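Local coordinates for protein BauA (Acinetobacter baumannii, PDB 6HCP) that acts as the TonB-dependent outer-membrane receptor for ferric preacinetobactin, probably carrying this siderophore complex across the membrane to supply iron, at residues G354-G359 / H363-N368; A426-F431 / Q437-L442. All blocks are in the same frame, centred on the assembly; numbering follows the deposited sequence.

Interaction 1. Residues G354-G359 / H363-N368; sequences GKFETG and HQWVAN. With C8E ((hydroxyethyloxy)tri(ethyloxy)octane), chain B.
The tight end of a barrel hairpin is covered here by an aromatic cluster in which Phe356 lies against His363 and Trp365. Paired backbone hydrogen bonds join Gly354 to Trp365 and Phe356 to His363, the shortest being His363 N to Phe356 O at 2.7 Å. Phe356 and His363 form an offset stack, their centroids 4.3 Å apart and their planes 17° from parallel. His363 CB also sits over the middle of the Phe356 ring, 3.5 Å from its centroid, as a CH-pi contact. The imidazole is gripped at both nitrogens: NE2 is hydrogen-bonded to Thr358 OG1, which lies near the ring plane, at 2.9 Å, and ND1 bonds Asp427 OD2 on the next strand, which fixes the ring's rotation. Trp365, with CG held between its backbone N and carbonyl carbon (chi1 61°), folds its indole back across Gly354, whose N lies 3.5 Å above the ring plane; the glycine has no side chain to obstruct it. A water joins Trp365 NE1 to Lys355 O, 2.9 Å from each. On the other face Lys355 and Gln364 run side by side. The barrel wall continues both ways: Lys355 pairs through its backbone with Gln301, Trp365 also touches Leu302 of strand 302-318, and strand 412-431 lies on the other side.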
loop_
_atom_site.group_PDB
_atom_site.type_symbol
_atom_site.label_atom_id
_atom_site.label_comp_id
_atom_site.label_asym_id
_atom_site.label_seq_id
_atom_site.Cartn_x
_atom_site.Cartn_y
_atom_site.Cartn_z
ATOM N N GLY A 354 -31.915 -33.113 35.243
ATOM C CA GLY A 354 -32.350 -33.076 36.627
ATOM C C GLY A 354 -31.205 -32.907 37.594
ATOM O O GLY A 354 -30.043 -32.930 37.200
ATOM N N LYS A 355 -31.556 -32.875 38.889
ATOM C CA LYS A 355 -30.603 -32.718 39.966
ATOM C C LYS A 355 -31.064 -33.522 41.186
ATOM O O LYS A 355 -32.271 -33.699 41.388
ATOM C CB LYS A 355 -30.494 -31.249 40.371
ATOM C CG LYS A 355 -30.024 -30.308 39.274
ATOM C CD LYS A 355 -29.991 -28.857 39.704
ATOM C CE LYS A 355 -29.700 -27.943 38.534
ATOM N NZ LYS A 355 -29.671 -26.523 38.949
ATOM N N PHE A 356 -30.089 -34.008 41.951
ATOM C CA PHE A 356 -30.314 -34.650 43.236
ATOM C C PHE A 356 -29.004 -34.588 44.009
ATOM O O PHE A 356 -27.973 -34.182 43.463
ATOM C CB PHE A 356 -30.831 -36.087 43.065
ATOM C CG PHE A 356 -29.881 -37.025 42.355
ATOM C CD1 PHE A 356 -28.928 -37.741 43.054
ATOM C CD2 PHE A 356 -29.996 -37.240 40.988
ATOM C CE1 PHE A 356 -28.037 -38.571 42.390
ATOM C CE2 PHE A 356 -29.155 -38.127 40.333
ATOM C CZ PHE A 356 -28.157 -38.766 41.030
ATOM N N GLU A 357 -29.061 -34.922 45.307
ATOM C CA GLU A 357 -27.916 -34.890 46.167
ATOM C C GLU A 357 -27.789 -36.227 46.895
ATOM O O GLU A 357 -28.778 -36.850 47.215
ATOM C CB GLU A 357 -28.029 -33.747 47.186
ATOM C CG GLU A 357 -28.407 -32.436 46.536
ATOM C CD GLU A 357 -28.229 -31.202 47.401
ATOM O OE1 GLU A 357 -27.866 -31.351 48.581
ATOM O OE2 GLU A 357 -28.404 -30.091 46.863
ATOM N N THR A 358 -26.546 -36.689 47.031
ATOM C CA THR A 358 -26.209 -37.853 47.820
ATOM C C THR A 358 -25.202 -37.421 48.881
ATOM O O THR A 358 -24.020 -37.199 48.578
ATOM C CB THR A 358 -25.659 -38.997 46.946
ATOM O OG1 THR A 358 -24.454 -38.570 46.309
ATOM C CG2 THR A 358 -26.660 -39.458 45.908
ATOM N N GLY A 359 -25.692 -37.231 50.113
ATOM C CA GLY A 359 -24.890 -36.610 51.155
ATOM C C GLY A 359 -24.427 -35.228 50.728
ATOM O O GLY A 359 -25.226 -34.440 50.248
ATOM N N HIS A 363 -25.533 -33.787 42.266
ATOM C CA HIS A 363 -25.635 -34.459 40.972
ATOM C C HIS A 363 -26.459 -33.595 40.024
ATOM O O HIS A 363 -27.558 -33.132 40.366
ATOM C CB HIS A 363 -26.259 -35.855 41.119
ATOM C CG HIS A 363 -25.446 -36.822 41.912
ATOM N ND1 HIS A 363 -24.871 -37.932 41.327
ATOM C CD2 HIS A 363 -25.188 -36.911 43.245
ATOM C CE1 HIS A 363 -24.260 -38.648 42.257
ATOM N NE2 HIS A 363 -24.362 -37.990 43.434
ATOM N N GLN A 364 -25.919 -33.395 38.814
ATOM C CA GLN A 364 -26.647 -32.777 37.715
ATOM C C GLN A 364 -26.507 -33.697 36.503
ATOM O O GLN A 364 -25.378 -33.989 36.108
ATOM C CB GLN A 364 -26.012 -31.433 37.352
ATOM C CG GLN A 364 -26.966 -30.269 37.186
ATOM C CD GLN A 364 -26.148 -28.997 37.177
ATOM O OE1 GLN A 364 -25.922 -28.380 38.215
ATOM N NE2 GLN A 364 -25.453 -28.776 36.075
ATOM N N TRP A 365 -27.629 -34.215 36.007
ATOM C CA TRP A 365 -27.604 -35.262 35.007
ATOM C C TRP A 365 -28.438 -34.830 33.810
ATOM O O TRP A 365 -29.323 -33.976 33.915
ATOM C CB TRP A 365 -28.093 -36.605 35.581
ATOM C CG TRP A 365 -29.507 -36.535 36.077
ATOM C CD1 TRP A 365 -29.901 -36.226 37.347
ATOM C CD2 TRP A 365 -30.710 -36.739 35.322
ATOM N NE1 TRP A 365 -31.265 -36.206 37.421
ATOM C CE2 TRP A 365 -31.792 -36.507 36.196
ATOM C CE3 TRP A 365 -30.987 -37.086 33.994
ATOM C CZ2 TRP A 365 -33.120 -36.635 35.798
ATOM C CZ3 TRP A 365 -32.302 -37.178 33.591
ATOM C CH2 TRP A 365 -33.356 -36.943 34.476
ATOM N N VAL A 366 -28.192 -35.508 32.681
ATOM C CA VAL A 366 -28.949 -35.324 31.488
ATOM C C VAL A 366 -29.044 -36.667 30.750
ATOM O O VAL A 366 -28.108 -37.457 30.769
ATOM C CB VAL A 366 -28.300 -34.243 30.593
ATOM C CG1 VAL A 366 -26.829 -34.527 30.348
ATOM C CG2 VAL A 366 -29.043 -34.074 29.280
ATOM N N ALA A 367 -30.184 -36.879 30.096
ATOM C CA ALA A 367 -30.387 -38.042 29.253
ATOM C C ALA A 367 -31.102 -37.575 27.992
ATOM O O ALA A 367 -32.089 -36.862 28.075
ATOM C CB ALA A 367 -31.193 -39.104 29.966
ATOM N N ASN A 368 -30.642 -38.052 26.827
ATOM C CA ASN A 368 -31.255 -37.598 25.608
ATOM C C ASN A 368 -31.263 -38.694 24.545
ATOM O O ASN A 368 -30.647 -39.763 24.690
ATOM C CB ASN A 368 -30.597 -36.302 25.105
ATOM C CG ASN A 368 -29.275 -36.524 24.397
ATOM O OD1 ASN A 368 -28.574 -37.497 24.673
ATOM N ND2 ASN A 368 -28.890 -35.572 23.550
HETATM C C1 C8E B . -30.162 -43.470 27.745
HETATM C C2 C8E B . -31.543 -42.955 28.074
HETATM C C3 C8E B . -32.194 -42.208 26.918
HETATM C C4 C8E B . -33.201 -41.158 27.408
HETATM C C5 C8E B . -34.145 -40.705 26.295
HETATM C C6 C8E B . -34.945 -39.470 26.653
HETATM C C7 C8E B . -35.951 -39.172 25.546
HETATM C C8 C8E B . -37.292 -38.697 26.093
HETATM O O9 C8E B . -37.871 -37.649 25.306
HETATM C C10 C8E B . -38.425 -36.626 26.140
HETATM C C11 C8E B . -39.502 -35.864 25.404
HETATM O O12 C8E B . -39.563 -34.577 25.995
HETATM O O HOH W 1 -33.053 -35.979 39.748
#

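Interaction 2. Residues A426-F431 / Q437-L442; sequences ADTLSF and QLTLGL. With C8E ((hydroxyethyloxy)tri(ethyloxy)octane), chain C.
Thr428 OG1 and Thr439 OG1 meet at 2.7 Å, in a hydrogen bond where either hydroxyl could donate. Both sit in a non-hydrogen-bonded pair, and in both OG1 is turned away from the carbonyl carbon (chi1 -60° and -62°), which brings the two oxygens together across the strands. The side chains cross obliquely, and Thr428 CG2 adds a contact of 3.4 Å to Thr439 OG1. On this face Ser430 OG lies 3.6 Å from Gln437 CG, while Gln437 NE2 reaches back to Asp434 O in the turn. At Gly441, whose CA is 4.0 Å from Ala426 CA, the absence of a side chain leaves room for Ala426 CB. Flanking the threonines are two hydrogen-bonded pairs. Asp427 N to Leu440 O (2.9 Å) is matched by the reverse bond, and so is Leu429 N to Leu438 O (2.8 Å). The opposite face carries Leu429, Leu438 and Leu440 together with Asp427; Leu429 CD1 packs against the backbone oxygen Leu438 O at 3.6 Å, and the edge of the Phe431 ring faces Leu438 CB. The ethylene-glycol part of a bound C8E detergent passes the backbone, its O9 3.8 Å from Gly441 O. Ala426 and Thr439 touch Leu52, and Gln437 touches Asp59 of the plug domain. A mainly apolar face, apart from Asp427, and a face of small and polar residues turned toward the plug are consistent with a TonB-dependent receptor's transmembrane beta-barrel.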
loop_
_atom_site.group_PDB
_atom_site.type_symbol
_atom_site.label_atom_id
_atom_site.label_comp_id
_atom_site.label_asym_id
_atom_site.label_seq_id
_atom_site.Cartn_x
_atom_site.Cartn_y
_atom_site.Cartn_z
ATOM N N ALA A 426 -25.429 -38.655 30.997
ATOM C CA ALA A 426 -24.286 -38.180 31.748
ATOM C C ALA A 426 -24.724 -37.638 33.113
ATOM O O ALA A 426 -25.828 -37.155 33.269
ATOM C CB ALA A 426 -23.519 -37.118 30.987
ATOM N N ASP A 427 -23.795 -37.734 34.061
ATOM C CA ASP A 427 -23.953 -37.168 35.389
ATOM C C ASP A 427 -22.684 -36.398 35.725
ATOM O O ASP A 427 -21.572 -36.894 35.490
ATOM C CB ASP A 427 -24.189 -38.266 36.430
ATOM C CG ASP A 427 -24.547 -37.765 37.832
ATOM O OD1 ASP A 427 -25.029 -36.607 37.954
ATOM O OD2 ASP A 427 -24.460 -38.593 38.780
ATOM N N THR A 428 -22.871 -35.196 36.285
ATOM C CA THR A 428 -21.786 -34.436 36.857
ATOM C C THR A 428 -21.968 -34.433 38.383
ATOM O O THR A 428 -22.973 -33.950 38.878
ATOM C CB THR A 428 -21.727 -32.995 36.318
ATOM O OG1 THR A 428 -21.536 -32.995 34.903
ATOM C CG2 THR A 428 -20.604 -32.203 36.951
ATOM N N LEU A 429 -20.999 -35.031 39.076
ATOM C CA LEU A 429 -20.947 -35.107 40.512
ATOM C C LEU A 429 -20.052 -33.970 41.009
ATOM O O LEU A 429 -18.872 -33.948 40.654
ATOM C CB LEU A 429 -20.368 -36.460 40.925
ATOM C CG LEU A 429 -21.196 -37.697 40.583
ATOM C CD1 LEU A 429 -21.049 -38.077 39.117
ATOM C CD2 LEU A 429 -20.759 -38.860 41.439
ATOM N N SER A 430 -20.594 -33.129 41.906
ATOM C CA SER A 430 -19.844 -31.985 42.493
ATOM C C SER A 430 -19.623 -32.215 43.992
ATOM O O SER A 430 -20.598 -32.366 44.716
ATOM C CB SER A 430 -20.559 -30.683 42.267
ATOM O OG SER A 430 -20.792 -30.464 40.889
ATOM N N PHE A 431 -18.343 -32.357 44.364
ATOM C CA PHE A 431 -17.845 -32.617 45.717
ATOM C C PHE A 431 -17.273 -31.316 46.300
ATOM O O PHE A 431 -16.807 -30.440 45.545
ATOM C CB PHE A 431 -16.696 -33.632 45.705
ATOM C CG PHE A 431 -16.974 -34.952 45.035
ATOM C CD1 PHE A 431 -16.980 -35.064 43.650
ATOM C CD2 PHE A 431 -17.152 -36.103 45.793
ATOM C CE1 PHE A 431 -17.089 -36.308 43.043
ATOM C CE2 PHE A 431 -17.337 -37.338 45.186
ATOM C CZ PHE A 431 -17.325 -37.436 43.808
ATOM N N GLN A 437 -15.456 -31.456 40.356
ATOM C CA GLN A 437 -16.603 -31.773 39.503
ATOM C C GLN A 437 -16.215 -32.887 38.522
ATOM O O GLN A 437 -15.261 -32.736 37.752
ATOM C CB GLN A 437 -17.066 -30.532 38.751
ATOM C CG GLN A 437 -17.569 -29.436 39.677
ATOM C CD GLN A 437 -17.889 -28.157 38.945
ATOM O OE1 GLN A 437 -18.349 -28.169 37.802
ATOM N NE2 GLN A 437 -17.699 -27.041 39.635
ATOM N N LEU A 438 -16.833 -34.061 38.704
ATOM C CA LEU A 438 -16.546 -35.255 37.891
ATOM C C LEU A 438 -17.743 -35.527 36.985
ATOM O O LEU A 438 -18.864 -35.712 37.474
ATOM C CB LEU A 438 -16.301 -36.457 38.803
ATOM C CG LEU A 438 -16.184 -37.809 38.095
ATOM C CD1 LEU A 438 -14.929 -37.871 37.254
ATOM C CD2 LEU A 438 -16.195 -38.940 39.108
ATOM N N THR A 439 -17.494 -35.528 35.669
ATOM C CA THR A 439 -18.541 -35.817 34.690
ATOM C C THR A 439 -18.244 -37.199 34.080
ATOM O O THR A 439 -17.116 -37.484 33.731
ATOM C CB THR A 439 -18.619 -34.722 33.620
ATOM O OG1 THR A 439 -18.962 -33.475 34.218
ATOM C CG2 THR A 439 -19.645 -35.017 32.549
ATOM N N LEU A 440 -19.261 -38.061 34.040
ATOM C CA LEU A 440 -19.188 -39.417 33.485
ATOM C C LEU A 440 -20.395 -39.576 32.568
ATOM O O LEU A 440 -21.517 -39.221 32.955
ATOM C CB LEU A 440 -19.334 -40.473 34.589
ATOM C CG LEU A 440 -18.283 -40.517 35.680
ATOM C CD1 LEU A 440 -18.684 -41.557 36.718
ATOM C CD2 LEU A 440 -16.915 -40.840 35.103
ATOM N N GLY A 441 -20.214 -40.295 31.456
ATOM C CA GLY A 441 -21.350 -40.598 30.636
ATOM C C GLY A 441 -21.043 -41.613 29.549
ATOM O O GLY A 441 -19.889 -41.975 29.310
ATOM N N LEU A 442 -22.109 -42.050 28.879
ATOM C CA LEU A 442 -21.927 -42.805 27.669
ATOM C C LEU A 442 -23.028 -42.466 26.675
ATOM O O LEU A 442 -24.070 -41.934 27.043
ATOM C CB LEU A 442 -21.877 -44.295 28.016
ATOM C CG LEU A 442 -23.195 -44.962 28.359
ATOM C CD1 LEU A 442 -24.016 -45.233 27.112
ATOM C CD2 LEU A 442 -22.919 -46.269 29.099
HETATM C C1 C8E C . -10.742 -46.448 27.867
HETATM C C2 C8E C . -11.211 -45.249 28.661
HETATM C C3 C8E C . -12.680 -45.418 29.014
HETATM C C4 C8E C . -13.227 -44.242 29.821
HETATM C C5 C8E C . -14.174 -44.749 30.899
HETATM C C6 C8E C . -15.378 -43.869 31.128
HETATM C C7 C8E C . -16.604 -44.729 31.282
HETATM C C8 C8E C . -17.693 -43.922 31.912
HETATM O O9 C8E C . -18.897 -44.646 31.758
HETATM C C10 C8E C . -19.711 -44.679 32.913
HETATM C C11 C8E C . -21.169 -44.873 32.535
HETATM O O12 C8E C . -21.964 -43.876 33.197
HETATM C C13 C8E C . -23.047 -44.363 33.983
HETATM C C14 C8E C . -24.194 -43.361 33.903
HETATM O O15 C8E C . -23.738 -42.038 34.191
#

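Read from the N terminus, interaction 1 comes first: strand 331-358 turns back into strand 361-381, and the pairing closes a loop with just three residues between its segments. The chain then runs on to strand 412-431, whose return along strand 436-451 forms interaction 2 and closes a second short loop, with five intervening residues. The two loops follow in series, neither enclosing nor crossing the other. They become one wall because strands 361-381 and 412-431 are neighbours: the contact centres lie about 9 Å apart, and Gln364 O is 2.8 Å from Thr428 N, a probable hydrogen bond. Four neighbouring antiparallel strands of the barrel wall are thereby joined edge to edge.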